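Local coordinates for caspase-3 (Porites astreoides, PDB 6WI4), which probably acts as an effector-type cysteine protease of coral apoptosis, cleaving protein substrates after aspartate residues, as caspases do, at residues T2-N7 with L222-Y227; D146-Y151 with S216-M221. All coordinates share one frame; numbering follows the deposited sequence.

Contact 1: residues T2-N7 with L222-Y227; sequences TIYKMN and LRKELY
Two backbone hydrogen bonds bring Thr-2 and Tyr-4 to Glu-225. Glu-225 N donates to Thr-2 O, and Tyr-4 N donates to Glu-225 O in a nearly straight bond of 3.1 Å; between them lies the one bridged pair, Ile-3 with Glu-225. A third bond uses a side chain: Arg-223 N reaches Tyr-4 OH at 3.0 Å, with an angle of 171° at the hydrogen. The hydroxyl also has a probable hydrogen bond to Asp-146, which would fix the phenol end from a second direction. Water extends the bonding. One molecule donates to both Tyr-4 O and Tyr-227 O, and another accepts from Lys-5 N and Lys-224 NZ.

Apolar contact centres on the Tyr-4 ring. Lys-224 CB sits over its face, 3.8 Å from the centroid and 12° off the normal, in a CH-pi contact. With CG anti to the carbonyl carbon (chi1 -53°) and the chain extended beyond it, Lys-224 carries its CD to 3.7 Å from Ile-3 C. Leu-226 CA lies at the edge of the tyrosine ring, and Leu-222 CD2 stands 4.0 Å from Tyr-4 CE2. Further along, Ile-3 CD1 meets Tyr-227 CE2 at 3.8 Å, the two side chains crossing at a slant.

The contact thus ties the N-terminal loop preceding strand 13-18 to the loop leaving strand 217-220. Tyr-4 and Leu-226 both rest on Pro-122, just ahead of strand 123-128, while Leu-222 and Leu-226 pack against Ile-186 at the start of helix 186-197.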
ATOM      1  N   THR A   2      24.468   3.162  -4.483  1.00 21.26           N
ATOM      2  CA  THR A   2      23.256   3.609  -5.149  1.00 19.81           C
ATOM      3  C   THR A   2      22.139   2.574  -5.125  1.00 15.44           C
ATOM      4  O   THR A   2      21.085   2.820  -5.715  1.00 15.65           O
ATOM      5  CB  THR A   2      23.555   3.990  -6.602  1.00 21.15           C
ATOM      6  OG1 THR A   2      24.101   2.856  -7.286  1.00 29.25           O
ATOM      7  CG2 THR A   2      24.542   5.158  -6.662  1.00 24.62           C
ATOM      8  N   ILE A   3      22.337   1.433  -4.461  1.00 15.03           N
ATOM      9  CA  ILE A   3      21.325   0.384  -4.354  1.00 14.49           C
ATOM     10  C   ILE A   3      21.200  -0.021  -2.892  1.00 13.56           C
ATOM     11  O   ILE A   3      22.213  -0.249  -2.220  1.00 15.42           O
ATOM     12  CB  ILE A   3      21.691  -0.836  -5.220  1.00 17.16           C
ATOM     13  CG1 ILE A   3      21.734  -0.442  -6.698  1.00 19.59           C
ATOM     14  CG2 ILE A   3      20.709  -1.972  -4.983  1.00 17.20           C
ATOM     15  CD1 ILE A   3      22.130  -1.572  -7.630  1.00 26.03           C
ATOM     16  N   TYR A   4      19.963  -0.139  -2.398  1.00 13.19           N
ATOM     17  CA  TYR A   4      19.762  -0.578  -1.020  1.00 11.47           C
ATOM     18  C   TYR A   4      20.230  -2.016  -0.829  1.00 16.07           C
ATOM     19  O   TYR A   4      20.046  -2.866  -1.703  1.00 15.65           O
ATOM     20  CB  TYR A   4      18.286  -0.494  -0.631  1.00 12.03           C
ATOM     21  CG  TYR A   4      17.773   0.906  -0.410  1.00 11.10           C
ATOM     22  CD1 TYR A   4      18.164   1.643   0.699  1.00  9.50           C
ATOM     23  CD2 TYR A   4      16.875   1.482  -1.308  1.00  9.18           C
ATOM     24  CE1 TYR A   4      17.692   2.930   0.904  1.00  9.59           C
ATOM     25  CE2 TYR A   4      16.386   2.765  -1.100  1.00 10.44           C
ATOM     26  CZ  TYR A   4      16.801   3.478  -0.013  1.00  9.01           C
ATOM     27  OH  TYR A   4      16.314   4.758   0.189  1.00 11.25           O
ATOM     28  N   LYS A   5      20.807  -2.291   0.339  1.00 13.62           N
ATOM     29  CA  LYS A   5      21.121  -3.666   0.708  1.00 14.15           C
ATOM     30  C   LYS A   5      19.840  -4.476   0.852  1.00 14.27           C
ATOM     31  O   LYS A   5      18.922  -4.081   1.571  1.00 15.41           O
ATOM     32  CB  LYS A   5      21.908  -3.692   2.019  1.00 19.53           C
ATOM     33  N   MET A   6      19.779  -5.613   0.158  1.00 14.20           N
ATOM     34  CA  MET A   6      18.629  -6.513   0.221  1.00 16.68           C
ATOM     35  C   MET A   6      19.177  -7.930   0.044  1.00 14.60           C
ATOM     36  O   MET A   6      19.169  -8.495  -1.050  1.00 16.31           O
ATOM     37  CB  MET A   6      17.577  -6.193  -0.840  1.00 13.83           C
ATOM     38  CG  MET A   6      16.856  -4.863  -0.652  1.00 14.18           C
ATOM     39  SD  MET A   6      15.676  -4.887   0.708  1.00 15.40           S
ATOM     40  CE  MET A   6      14.299  -5.697  -0.084  1.00 15.25           C
ATOM     41  N   ASN A   7      19.678  -8.501   1.141  1.00 18.16           N
ATOM     42  CA  ASN A   7      20.261  -9.835   1.060  1.00 18.15           C
ATOM     43  C   ASN A   7      19.913 -10.780   2.206  1.00 20.87           C
ATOM     44  O   ASN A   7      20.368 -11.928   2.176  1.00 21.14           O
ATOM     45  CB  ASN A   7      21.796  -9.741   0.934  1.00 20.57           C
ATOM     46  CG  ASN A   7      22.453  -9.035   2.108  1.00 22.14           C
ATOM     47  OD1 ASN A   7      21.957  -9.051   3.227  1.00 22.71           O
ATOM     48  ND2 ASN A   7      23.601  -8.428   1.852  1.00 29.15           N
ATOM     49  N   LEU A 222      13.072   7.955  -1.284  1.00  7.98           N
ATOM     50  CA  LEU A 222      14.194   7.032  -1.428  1.00  8.79           C
ATOM     51  C   LEU A 222      15.460   7.771  -1.857  1.00 10.94           C
ATOM     52  O   LEU A 222      15.413   8.780  -2.567  1.00 11.11           O
ATOM     53  CB  LEU A 222      13.854   5.942  -2.439  1.00  9.41           C
ATOM     54  CG  LEU A 222      12.629   5.078  -2.116  1.00  8.06           C
ATOM     55  CD1 LEU A 222      12.440   4.063  -3.233  1.00 11.47           C
ATOM     56  CD2 LEU A 222      12.775   4.384  -0.774  1.00  9.11           C
ATOM     57  N   ARG A 223      16.601   7.263  -1.390  1.00 10.64           N
ATOM     58  CA  ARG A 223      17.920   7.796  -1.723  1.00  9.35           C
ATOM     59  C   ARG A 223      18.733   6.859  -2.600  1.00 11.00           C
ATOM     60  O   ARG A 223      19.833   7.237  -3.038  1.00 13.15           O
ATOM     61  CB  ARG A 223      18.714   8.068  -0.439  1.00 12.37           C
ATOM     62  CG  ARG A 223      18.104   9.070   0.500  1.00 10.77           C
ATOM     63  CD  ARG A 223      18.943   9.127   1.788  1.00 15.01           C
ATOM     64  NE  ARG A 223      18.978   7.822   2.434  1.00 15.04           N
ATOM     65  CZ  ARG A 223      20.064   7.083   2.644  1.00 18.17           C
ATOM     66  NH1 ARG A 223      19.933   5.896   3.225  1.00 20.58           N
ATOM     67  NH2 ARG A 223      21.272   7.504   2.283  1.00 19.08           N
ATOM     68  N   LYS A 224      18.250   5.640  -2.821  1.00 11.10           N
ATOM     69  CA  LYS A 224      18.890   4.637  -3.653  1.00 11.02           C
ATOM     70  C   LYS A 224      17.808   3.933  -4.456  1.00 11.03           C
ATOM     71  O   LYS A 224      16.617   4.057  -4.158  1.00 11.48           O
ATOM     72  CB  LYS A 224      19.668   3.621  -2.801  1.00 11.44           C
ATOM     73  CG  LYS A 224      20.663   4.236  -1.831  1.00 15.19           C
ATOM     74  CD  LYS A 224      21.323   3.167  -0.965  1.00 15.72           C
ATOM     75  CE  LYS A 224      22.238   3.791   0.062  1.00 21.36           C
ATOM     76  NZ  LYS A 224      22.784   2.763   1.000  1.00 20.33           N
ATOM     77  N   GLU A 225      18.228   3.170  -5.467  1.00 11.22           N
ATOM     78  CA  GLU A 225      17.308   2.256  -6.133  1.00 11.34           C
ATOM     79  C   GLU A 225      16.987   1.088  -5.206  1.00 13.10           C
ATOM     80  O   GLU A 225      17.857   0.586  -4.484  1.00 12.56           O
ATOM     81  CB  GLU A 225      17.902   1.743  -7.445  1.00 14.53           C
ATOM     82  CG  GLU A 225      17.618   2.640  -8.637  1.00 15.42           C
ATOM     83  CD  GLU A 225      18.543   3.831  -8.692  1.00 18.22           C
ATOM     84  OE1 GLU A 225      19.742   3.631  -8.974  1.00 20.51           O
ATOM     85  OE2 GLU A 225      18.071   4.964  -8.447  1.00 15.43           O
ATOM     86  N   LEU A 226      15.730   0.668  -5.214  1.00 10.69           N
ATOM     87  CA  LEU A 226      15.280  -0.470  -4.418  1.00 11.37           C
ATOM     88  C   LEU A 226      15.054  -1.631  -5.378  1.00 11.87           C
ATOM     89  O   LEU A 226      14.034  -1.692  -6.065  1.00 12.01           O
ATOM     90  CB  LEU A 226      14.015  -0.135  -3.634  1.00 12.01           C
ATOM     91  CG  LEU A 226      13.628  -1.005  -2.432  1.00 15.93           C
ATOM     92  CD1 LEU A 226      12.441  -0.383  -1.711  1.00 19.95           C
ATOM     93  CD2 LEU A 226      13.318  -2.431  -2.824  1.00 20.76           C
ATOM     94  N   TYR A 227      16.013  -2.547  -5.418  1.00 12.17           N
ATOM     95  CA  TYR A 227      15.867  -3.821  -6.104  1.00 12.67           C
ATOM     96  C   TYR A 227      15.577  -4.901  -5.073  1.00 12.74           C
ATOM     97  O   TYR A 227      16.305  -5.025  -4.085  1.00 14.37           O
ATOM     98  CB  TYR A 227      17.139  -4.186  -6.867  1.00 14.69           C
ATOM     99  CG  TYR A 227      17.455  -3.335  -8.073  1.00 14.29           C
ATOM    100  CD1 TYR A 227      16.901  -3.627  -9.314  1.00 13.87           C
ATOM    101  CD2 TYR A 227      18.337  -2.275  -7.980  1.00 16.68           C
ATOM    102  CE1 TYR A 227      17.207  -2.868 -10.427  1.00 17.23           C
ATOM    103  CE2 TYR A 227      18.651  -1.511  -9.090  1.00 15.90           C
ATOM    104  CZ  TYR A 227      18.079  -1.814 -10.306  1.00 18.94           C
ATOM    105  OH  TYR A 227      18.379  -1.056 -11.418  1.00 20.62           O
TER
HETATM  106  O   HOH W   1      20.469   5.562  -6.583  1.00 21.92           O
HETATM  107  O   HOH W   2      17.918  -2.865  -3.332  1.00 18.63           O
HETATM  108  O   HOH W   3      21.749   0.099   1.816  1.00 18.01           O

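Contact 2: residues D146-Y151 with S216-M221; sequences DFVYAY and SSVVSM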
ATOM      1  N   ASP A 146      14.177   7.460   3.033  1.00 11.88           N
ATOM      2  CA  ASP A 146      14.062   6.041   2.699  1.00 10.03           C
ATOM      3  C   ASP A 146      12.644   5.507   2.863  1.00 12.01           C
ATOM      4  O   ASP A 146      12.438   4.290   2.847  1.00 12.90           O
ATOM      5  CB  ASP A 146      15.054   5.183   3.503  1.00 10.94           C
ATOM      6  CG  ASP A 146      16.472   5.713   3.426  1.00 12.94           C
ATOM      7  OD1 ASP A 146      16.945   5.983   2.300  1.00 13.74           O
ATOM      8  OD2 ASP A 146      17.102   5.873   4.488  1.00 15.98           O
ATOM      9  N   PHE A 147      11.658   6.387   2.969  1.00  9.67           N
ATOM     10  CA  PHE A 147      10.255   6.022   2.819  1.00  9.23           C
ATOM     11  C   PHE A 147       9.850   6.084   1.352  1.00 11.40           C
ATOM     12  O   PHE A 147      10.318   6.937   0.595  1.00  9.84           O
ATOM     13  CB  PHE A 147       9.339   6.967   3.596  1.00 10.62           C
ATOM     14  CG  PHE A 147       9.359   6.790   5.089  1.00 10.88           C
ATOM     15  CD1 PHE A 147      10.293   7.451   5.865  1.00 12.42           C
ATOM     16  CD2 PHE A 147       8.411   5.993   5.709  1.00 12.66           C
ATOM     17  CE1 PHE A 147      10.298   7.315   7.229  1.00 14.80           C
ATOM     18  CE2 PHE A 147       8.406   5.849   7.073  1.00 14.92           C
ATOM     19  CZ  PHE A 147       9.350   6.506   7.840  1.00 18.37           C
ATOM     20  N   VAL A 148       8.940   5.195   0.966  1.00  9.25           N
ATOM     21  CA  VAL A 148       8.253   5.306  -0.315  1.00  8.03           C
ATOM     22  C   VAL A 148       6.793   4.951  -0.079  1.00  8.44           C
ATOM     23  O   VAL A 148       6.491   3.971   0.610  1.00  9.52           O
ATOM     24  CB  VAL A 148       8.901   4.434  -1.414  1.00  8.16           C
ATOM     25  CG1 VAL A 148       8.975   2.954  -1.022  1.00  8.69           C
ATOM     26  CG2 VAL A 148       8.172   4.625  -2.725  1.00  9.44           C
ATOM     27  N   TYR A 149       5.889   5.786  -0.588  1.00  8.92           N
ATOM     28  CA  TYR A 149       4.459   5.646  -0.336  1.00  9.17           C
ATOM     29  C   TYR A 149       3.789   5.431  -1.681  1.00  9.99           C
ATOM     30  O   TYR A 149       3.754   6.344  -2.516  1.00  9.55           O
ATOM     31  CB  TYR A 149       3.890   6.871   0.379  1.00  9.88           C
ATOM     32  CG  TYR A 149       4.675   7.340   1.593  1.00  9.86           C
ATOM     33  CD1 TYR A 149       5.693   8.269   1.460  1.00 10.18           C
ATOM     34  CD2 TYR A 149       4.387   6.864   2.869  1.00 12.28           C
ATOM     35  CE1 TYR A 149       6.409   8.725   2.565  1.00 14.01           C
ATOM     36  CE2 TYR A 149       5.111   7.308   3.973  1.00 15.58           C
ATOM     37  CZ  TYR A 149       6.108   8.241   3.814  1.00 16.18           C
ATOM     38  OH  TYR A 149       6.827   8.707   4.902  1.00 17.71           O
ATOM     39  N   ALA A 150       3.294   4.216  -1.905  1.00  8.99           N
ATOM     40  CA  ALA A 150       2.681   3.841  -3.171  1.00  6.15           C
ATOM     41  C   ALA A 150       1.169   3.932  -3.010  1.00  7.25           C
ATOM     42  O   ALA A 150       0.555   3.085  -2.355  1.00  9.40           O
ATOM     43  CB  ALA A 150       3.120   2.440  -3.586  1.00  9.20           C
ATOM     44  N   TYR A 151       0.575   4.963  -3.601  1.00  8.38           N
ATOM     45  CA  TYR A 151      -0.848   5.254  -3.473  1.00  7.10           C
ATOM     46  C   TYR A 151      -1.622   4.754  -4.686  1.00  8.47           C
ATOM     47  O   TYR A 151      -1.179   4.924  -5.822  1.00  9.17           O
ATOM     48  CB  TYR A 151      -1.059   6.763  -3.365  1.00  7.03           C
ATOM     49  CG  TYR A 151      -0.746   7.372  -2.028  1.00  9.02           C
ATOM     50  CD1 TYR A 151      -1.716   7.442  -1.034  1.00 11.14           C
ATOM     51  CD2 TYR A 151       0.497   7.932  -1.779  1.00  9.05           C
ATOM     52  CE1 TYR A 151      -1.455   8.049   0.179  1.00 14.00           C
ATOM     53  CE2 TYR A 151       0.774   8.539  -0.560  1.00 10.80           C
ATOM     54  CZ  TYR A 151      -0.210   8.588   0.412  1.00 13.83           C
ATOM     55  OH  TYR A 151       0.042   9.186   1.626  1.00 18.46           O
ATOM     56  N   SER A 216      -2.430   6.164 -10.606  1.00  9.28           N
ATOM     57  CA  SER A 216      -1.816   5.922  -9.302  1.00  8.94           C
ATOM     58  C   SER A 216      -0.629   6.860  -9.126  1.00 11.09           C
ATOM     59  O   SER A 216      -0.146   7.476 -10.080  1.00 10.75           O
ATOM     60  CB  SER A 216      -1.388   4.459  -9.143  1.00 11.34           C
ATOM     61  OG  SER A 216      -0.517   4.032 -10.179  1.00 12.72           O
ATOM     62  N   SER A 217      -0.186   7.014  -7.881  1.00  8.41           N
ATOM     63  CA  SER A 217       0.861   7.988  -7.600  1.00  8.35           C
ATOM     64  C   SER A 217       1.833   7.423  -6.580  1.00  8.86           C
ATOM     65  O   SER A 217       1.439   6.683  -5.676  1.00 11.38           O
ATOM     66  CB  SER A 217       0.269   9.314  -7.103  1.00 10.32           C
ATOM     67  OG  SER A 217      -0.492   9.149  -5.920  1.00 13.35           O
ATOM     68  N   VAL A 218       3.109   7.762  -6.727  1.00  7.88           N
ATOM     69  CA  VAL A 218       4.121   7.327  -5.777  1.00  8.93           C
ATOM     70  C   VAL A 218       4.774   8.562  -5.180  1.00  9.56           C
ATOM     71  O   VAL A 218       5.104   9.507  -5.907  1.00  9.87           O
ATOM     72  CB  VAL A 218       5.156   6.382  -6.423  1.00 12.83           C
ATOM     73  CG1 VAL A 218       5.821   6.974  -7.656  1.00 15.85           C
ATOM     74  CG2 VAL A 218       6.209   5.987  -5.399  1.00 13.35           C
ATOM     75  N   VAL A 219       4.923   8.569  -3.856  1.00  7.24           N
ATOM     76  CA  VAL A 219       5.644   9.619  -3.143  1.00  8.33           C
ATOM     77  C   VAL A 219       6.939   8.988  -2.656  1.00  8.67           C
ATOM     78  O   VAL A 219       6.911   8.081  -1.814  1.00  9.62           O
ATOM     79  CB  VAL A 219       4.838  10.180  -1.963  1.00  8.56           C
ATOM     80  CG1 VAL A 219       5.639  11.276  -1.264  1.00 10.62           C
ATOM     81  CG2 VAL A 219       3.469  10.723  -2.421  1.00 10.92           C
ATOM     82  N   SER A 220       8.082   9.449  -3.163  1.00  6.33           N
ATOM     83  CA  SER A 220       9.345   8.782  -2.867  1.00  7.34           C
ATOM     84  C   SER A 220      10.280   9.703  -2.100  1.00  8.74           C
ATOM     85  O   SER A 220      10.596  10.804  -2.562  1.00  8.54           O
ATOM     86  CB  SER A 220      10.038   8.308  -4.140  1.00  9.52           C
ATOM     87  OG  SER A 220      11.311   7.777  -3.793  1.00  9.93           O
ATOM     88  N   MET A 221      10.712   9.246  -0.928  1.00  7.70           N
ATOM     89  CA  MET A 221      11.863   9.801  -0.231  1.00  8.99           C
ATOM     90  C   MET A 221      13.049   8.840  -0.290  1.00  7.86           C
ATOM     91  O   MET A 221      13.955   8.916   0.547  1.00 10.03           O
ATOM     92  CB  MET A 221      11.504  10.129   1.223  1.00 11.21           C
ATOM     93  CG  MET A 221      10.582  11.345   1.372  1.00  8.98           C
ATOM     94  SD  MET A 221       8.900  11.009   0.789  1.00 11.29           S
ATOM     95  CE  MET A 221       7.961  12.195   1.756  1.00 13.30           C
TER
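Met-221 brings its sulfur to the edge of the Tyr-149 ring, in the ring plane, a Met-aromatic contact in which SD lies 3.8 Å from Tyr-149 CE1. The bend at chi2 (71°) turns the thioether toward the ring. Val-219 CB lies 4.0 Å from Tyr-149 CD1, and Val-219 CG2 lies 3.9 Å from Tyr-151 CE2, so this valine touches both tyrosines on their shared face of the sheet. With an alanine replacing Tyr-149, the Met-221 sulfur would probably lose its aromatic partner and a gap would open beside Val-219. The other face carries Val-148 and Val-218, whose CG2 methyls meet at 3.6 Å.

Paired bonds join the backbones at Tyr-149 with Val-219 and at Tyr-151 with Ser-217. Tyr-149 N to Val-219 O is 2.8 Å, and Met-221 N donates to Phe-147 O, also at 2.8 Å. Beyond the strand ends, Asp-146 N approaches Met-221 O from above its carbonyl plane, at 2.9 Å.

Strand 147-151 also bonds to strand 123-128, and Val-218 rests on helix 186-197. Strand 217-220, antiparallel and outermost within this chain, lies at the edge of an otherwise parallel sheet flanked by helices, as in the caspase fold.

The centre of contact 2 lies about 9 Å from the centre of the chain, that of contact 1 about 19 Å; both are partly buried, but contact 2 is the more interior (six of twelve touching residues buried, against three of ten). Contact 2 joins two strands of the main sheet through regular antiparallel bonding and apolar packing; contact 1 joins irregular loops, where waters and polar side chains supplement a single bridge. Segment 222-227 continues directly from 216-221, and contact 2 is nested within the loop closed by contact 1. They touch at Asp-146, which forms a salt bridge with Arg-223 (OD1 to NE, 2.7 Å) and, through Tyr-4, couples the N-terminal loop to the sheet's last strand pair.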